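Protein Pcdhgb2 (Mus musculus, PDB 5SZR) is a potential calcium-dependent cell-adhesion protein of the clustered protocadherins that may help establish and maintain specific neuronal connections in the brain. Local coordinates at residues C147-N152 with V183-A188. Residues are numbered along the deposited sequence; the frame is centred on the assembly and turned at random.
Sequences CHVLGN and VTIVAA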
loop_
_atom_site.group_PDB
_atom_site.type_symbol
_atom_site.label_atom_id
_atom_site.label_comp_id
_atom_site.label_asym_id
_atom_site.label_seq_id
_atom_site.Cartn_x
_atom_site.Cartn_y
_atom_site.Cartn_z
ATOM N N CYS A 147 30.706 -16.670 -10.374
ATOM C CA CYS A 147 29.396 -16.048 -10.445
ATOM C C CYS A 147 29.400 -14.682 -9.776
ATOM O O CYS A 147 30.225 -14.385 -8.908
ATOM C CB CYS A 147 28.334 -16.921 -9.779
ATOM S SG CYS A 147 28.049 -18.487 -10.577
ATOM N N HIS A 148 28.446 -13.856 -10.195
ATOM C CA HIS A 148 28.153 -12.592 -9.540
ATOM C C HIS A 148 26.713 -12.227 -9.861
ATOM O O HIS A 148 26.115 -12.757 -10.801
ATOM C CB HIS A 148 29.118 -11.480 -9.973
ATOM C CG HIS A 148 28.959 -11.059 -11.400
ATOM N ND1 HIS A 148 28.686 -11.951 -12.415
ATOM C CD2 HIS A 148 29.030 -9.839 -11.983
ATOM C CE1 HIS A 148 28.604 -11.299 -13.562
ATOM N NE2 HIS A 148 28.807 -10.016 -13.326
ATOM N N VAL A 149 26.162 -11.323 -9.059
ATOM C CA VAL A 149 24.782 -10.876 -9.195
ATOM C C VAL A 149 24.776 -9.524 -9.892
ATOM O O VAL A 149 25.614 -8.662 -9.604
ATOM C CB VAL A 149 24.096 -10.795 -7.819
ATOM C CG1 VAL A 149 22.701 -10.174 -7.931
ATOM C CG2 VAL A 149 24.015 -12.172 -7.195
ATOM N N LEU A 150 23.844 -9.338 -10.822
ATOM C CA LEU A 150 23.672 -8.036 -11.444
ATOM C C LEU A 150 22.807 -7.138 -10.568
ATOM O O LEU A 150 21.885 -7.598 -9.888
ATOM C CB LEU A 150 23.040 -8.176 -12.830
ATOM C CG LEU A 150 23.908 -8.850 -13.896
ATOM C CD1 LEU A 150 23.162 -8.934 -15.217
ATOM C CD2 LEU A 150 25.227 -8.110 -14.070
ATOM N N GLY A 151 23.122 -5.847 -10.583
ATOM C CA GLY A 151 22.351 -4.872 -9.840
ATOM C C GLY A 151 22.701 -4.836 -8.365
ATOM O O GLY A 151 23.492 -5.627 -7.847
ATOM N N ASN A 152 22.082 -3.878 -7.675
ATOM C CA ASN A 152 22.293 -3.661 -6.246
ATOM C C ASN A 152 20.939 -3.492 -5.557
ATOM O O ASN A 152 20.609 -2.437 -5.016
ATOM C CB ASN A 152 23.190 -2.447 -6.004
ATOM C CG ASN A 152 23.605 -2.310 -4.554
ATOM O OD1 ASN A 152 23.707 -3.301 -3.830
ATOM N ND2 ASN A 152 23.845 -1.078 -4.120
ATOM N N VAL A 183 16.064 -11.422 -10.018
ATOM C CA VAL A 183 17.490 -11.439 -9.704
ATOM C C VAL A 183 18.201 -12.271 -10.761
ATOM O O VAL A 183 17.942 -13.475 -10.894
ATOM C CB VAL A 183 17.750 -11.992 -8.295
ATOM C CG1 VAL A 183 19.221 -11.879 -7.937
ATOM C CG2 VAL A 183 16.889 -11.255 -7.274
ATOM N N THR A 184 19.101 -11.631 -11.506
ATOM C CA THR A 184 19.851 -12.276 -12.577
ATOM C C THR A 184 21.242 -12.645 -12.075
ATOM O O THR A 184 22.024 -11.766 -11.694
ATOM C CB THR A 184 19.956 -11.364 -13.799
ATOM O OG1 THR A 184 18.669 -11.233 -14.415
ATOM C CG2 THR A 184 20.940 -11.938 -14.807
ATOM N N ILE A 185 21.549 -13.938 -12.078
ATOM C CA ILE A 185 22.859 -14.442 -11.684
ATOM C C ILE A 185 23.614 -14.841 -12.946
ATOM O O ILE A 185 23.115 -15.638 -13.749
ATOM C CB ILE A 185 22.735 -15.623 -10.710
ATOM C CG1 ILE A 185 22.160 -15.145 -9.375
ATOM C CG2 ILE A 185 24.086 -16.303 -10.520
ATOM C CD1 ILE A 185 22.020 -16.235 -8.343
ATOM N N VAL A 186 24.811 -14.287 -13.126
ATOM C CA VAL A 186 25.619 -14.503 -14.323
ATOM C C VAL A 186 26.843 -15.324 -13.943
ATOM O O VAL A 186 27.500 -15.042 -12.934
ATOM C CB VAL A 186 26.033 -13.171 -14.972
ATOM C CG1 VAL A 186 26.880 -13.422 -16.212
ATOM C CG2 VAL A 186 24.804 -12.345 -15.320
ATOM N N ALA A 187 27.150 -16.336 -14.753
ATOM C CA ALA A 187 28.308 -17.196 -14.550
ATOM C C ALA A 187 29.143 -17.209 -15.819
ATOM O O ALA A 187 28.603 -17.370 -16.918
ATOM C CB ALA A 187 27.878 -18.617 -14.176
ATOM N N ALA A 188 30.457 -17.041 -15.673
ATOM C CA ALA A 188 31.352 -16.965 -16.819
ATOM C C ALA A 188 32.613 -17.774 -16.551
ATOM O O ALA A 188 33.093 -17.843 -15.415
ATOM C CB ALA A 188 31.717 -15.511 -17.145
HETATM O O HOH W 1 19.853 -8.939 -10.857
#
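His148 and Val186 form a hydrogen-bonded antiparallel pair in the Greek-key beta sandwich of extracellular cadherin domain 4, the second of this four-domain fragment, where edge strand 145-149 runs beside strand 180-189. Their side chains run alongside one another on one face of the sheet. With CG between its own backbone N and carbonyl carbon (chi1 68°), the ring end of His148 leans over to the neighbouring strand, bringing CE1 to 3.5 Å from Val186 CB. Val186 O accepts a bond from the backbone N-H of His148 (N to O 3.1 Å) and, at the edge of the ring and in its plane, a weak second one from ND1 at 3.4 Å; Val186 N answers to His148 O. Leu150 CD1 reaches Thr184 CG2 and Val186 CG2 together, both at 3.8 Å, so the imidazole touches Val186 at CB and CG1, Leu150 at CG2. A bound mannose lies about 4 Å from the Val186 side chain. Cys147, Val149, Ile185 and Ala187 turn to the opposite face, into the sandwich, where Leu157 touches both Cys147 and Val149. Here Cys147 SG rests on Ala187 CB at 3.6 Å, while Val149 CG1 meets Val183 CG1 and its CG2 meets Ile185 CG1. At Leu150 the pairing is half direct: its N bonds almost straight to Thr184 O (179° at the hydrogen), but a water donates to Leu150 O at 2.6 Å and accepts from Thr184 N.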